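PDB 3OT2: putative restriction endonuclease domain-containing protein from Anabaena variabilis, which is of unknown function but is probably a nuclease of the PD-(D/E)XK superfamily, related to restriction endonucleases. Local coordinates for residues 134-138 with 166-171. Sequence-based numbering, arbitrary orientation.
Sequences TQMGW and VPVPSF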
loop_
_atom_site.group_PDB
_atom_site.type_symbol
_atom_site.label_atom_id
_atom_site.label_comp_id
_atom_site.label_asym_id
_atom_site.label_seq_id
_atom_site.Cartn_x
_atom_site.Cartn_y
_atom_site.Cartn_z
ATOM N N THR A 134 4.062 6.016 -15.920
ATOM C CA THR A 134 3.572 7.081 -15.037
ATOM C C THR A 134 4.742 7.600 -14.189
ATOM O O THR A 134 5.558 6.817 -13.706
ATOM C CB THR A 134 2.395 6.576 -14.214
ATOM O OG1 THR A 134 1.337 6.249 -15.121
ATOM C CG2 THR A 134 1.889 7.594 -13.190
ATOM N N GLN A 135 4.842 8.934 -14.053
ATOM C CA GLN A 135 5.911 9.553 -13.277
ATOM C C GLN A 135 5.623 9.450 -11.802
ATOM O O GLN A 135 6.548 9.292 -11.019
ATOM C CB GLN A 135 6.099 11.043 -13.643
ATOM C CG GLN A 135 6.248 11.342 -15.139
ATOM C CD GLN A 135 6.417 12.826 -15.401
ATOM O OE1 GLN A 135 6.971 13.585 -14.581
ATOM N NE2 GLN A 135 5.987 13.272 -16.589
HETATM N N MSE A 136 4.362 9.623 -11.401
HETATM C CA MSE A 136 4.017 9.609 -9.980
HETATM C C MSE A 136 2.604 9.127 -9.746
HETATM O O MSE A 136 1.693 9.425 -10.518
HETATM C CB MSE A 136 4.173 11.034 -9.369
HETATM C CG MSE A 136 3.889 11.066 -7.847
HETATM SE SE MSE A 136 4.169 12.822 -7.077
HETATM C CE MSE A 136 6.117 12.834 -7.018
ATOM N N GLY A 137 2.433 8.428 -8.634
ATOM C CA GLY A 137 1.131 8.019 -8.141
ATOM C C GLY A 137 0.906 8.603 -6.764
ATOM O O GLY A 137 1.840 8.686 -5.962
ATOM N N TRP A 138 -0.319 9.069 -6.503
ATOM C CA TRP A 138 -0.773 9.505 -5.190
ATOM C C TRP A 138 -1.900 8.615 -4.729
ATOM O O TRP A 138 -2.874 8.438 -5.466
ATOM C CB TRP A 138 -1.323 10.955 -5.214
ATOM C CG TRP A 138 -0.346 12.086 -5.030
ATOM C CD1 TRP A 138 1.014 12.047 -5.109
ATOM C CD2 TRP A 138 -0.701 13.454 -4.829
ATOM N NE1 TRP A 138 1.536 13.300 -4.892
ATOM C CE2 TRP A 138 0.500 14.185 -4.705
ATOM C CE3 TRP A 138 -1.931 14.127 -4.676
ATOM C CZ2 TRP A 138 0.513 15.564 -4.438
ATOM C CZ3 TRP A 138 -1.920 15.487 -4.405
ATOM C CH2 TRP A 138 -0.708 16.194 -4.293
ATOM N N VAL A 166 3.196 17.777 0.121
ATOM C CA VAL A 166 3.130 16.500 -0.585
ATOM C C VAL A 166 3.920 16.668 -1.883
ATOM O O VAL A 166 3.658 17.622 -2.605
ATOM C CB VAL A 166 1.678 16.021 -0.825
ATOM C CG1 VAL A 166 1.647 14.565 -1.285
ATOM C CG2 VAL A 166 0.829 16.195 0.432
ATOM N N PRO A 167 4.891 15.788 -2.196
ATOM C CA PRO A 167 5.628 15.936 -3.462
ATOM C C PRO A 167 4.723 15.870 -4.684
ATOM O O PRO A 167 3.718 15.134 -4.727
ATOM C CB PRO A 167 6.581 14.730 -3.478
ATOM C CG PRO A 167 6.634 14.239 -2.098
ATOM C CD PRO A 167 5.335 14.596 -1.452
ATOM N N VAL A 168 5.126 16.604 -5.696
ATOM C CA VAL A 168 4.409 16.674 -6.963
ATOM C C VAL A 168 5.397 16.381 -8.092
ATOM O O VAL A 168 6.598 16.581 -7.894
ATOM C CB VAL A 168 3.715 18.065 -7.132
ATOM C CG1 VAL A 168 2.553 18.226 -6.150
ATOM C CG2 VAL A 168 4.708 19.234 -7.018
ATOM N N PRO A 169 4.955 15.919 -9.285
ATOM C CA PRO A 169 5.922 15.753 -10.395
ATOM C C PRO A 169 6.546 17.100 -10.747
ATOM O O PRO A 169 5.950 18.144 -10.454
ATOM C CB PRO A 169 5.069 15.207 -11.543
ATOM C CG PRO A 169 3.779 14.805 -10.939
ATOM C CD PRO A 169 3.577 15.642 -9.721
ATOM N N SER A 170 7.760 17.098 -11.315
ATOM C CA SER A 170 8.463 18.356 -11.576
ATOM C C SER A 170 7.664 19.298 -12.523
ATOM O O SER A 170 7.743 20.518 -12.331
ATOM C CB SER A 170 9.881 18.111 -12.086
ATOM O OG SER A 170 9.857 17.366 -13.292
ATOM N N PHE A 171 6.836 18.767 -13.454
ATOM C CA PHE A 171 6.050 19.675 -14.310
ATOM C C PHE A 171 5.033 20.484 -13.465
ATOM O O PHE A 171 4.626 21.560 -13.895
ATOM C CB PHE A 171 5.314 18.921 -15.441
ATOM C CG PHE A 171 4.207 17.980 -14.988
ATOM C CD1 PHE A 171 2.921 18.460 -14.725
ATOM C CD2 PHE A 171 4.435 16.604 -14.886
ATOM C CE1 PHE A 171 1.893 17.586 -14.353
ATOM C CE2 PHE A 171 3.383 15.722 -14.560
ATOM C CZ PHE A 171 2.132 16.221 -14.277
HETATM O O HOH W 1 7.819 16.088 -14.704
#
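The side chain of selenomethionine M136 reaches from strand 136-141 down to the proline-rich loop 166-171. M136 CB lies 4.1 Å from CG of P169. M136 CG stands anti to the backbone N (chi1 -177°) and the chain runs on extended, which carries M136 SE over the loop backbone, 3.3 Å from the carbonyl O of P167 and near CD of P169. A bend at the last torsion then turns M136 CE across the loop, 4.0 Å from CB of P167 and close to the carbonyl carbon of V168. The same P167 O accepts the indole N-H of W138: W138 NE1 to P167 O is 2.9 Å, with O in the ring plane and the donor nearly in line with the C=O, though the N-H itself is bent at 140°. The contact thus joins an inner strand of the mixed sheet of this PD-(D/E)XK-like fold to the loop leading to helix 179-183. V166 CG1 approaches the W138 ring obliquely near its rim, 3.5 Å from W138 CZ2, while W108 meets the indole edge-to-face. A phenylalanine in place of W138 would probably leave the P167 carbonyl without this N-H and the loop less firmly fixed to the strand. At the other end, Q135 OE1 lies at the edge of the F171 ring, 4.0 Å from F171 CD2, with amide and ring planes 79° apart. A water donates to that OE1, accepts from F171 N and bonds S170 OG; Q135 NE2 is held by OD1 of D107.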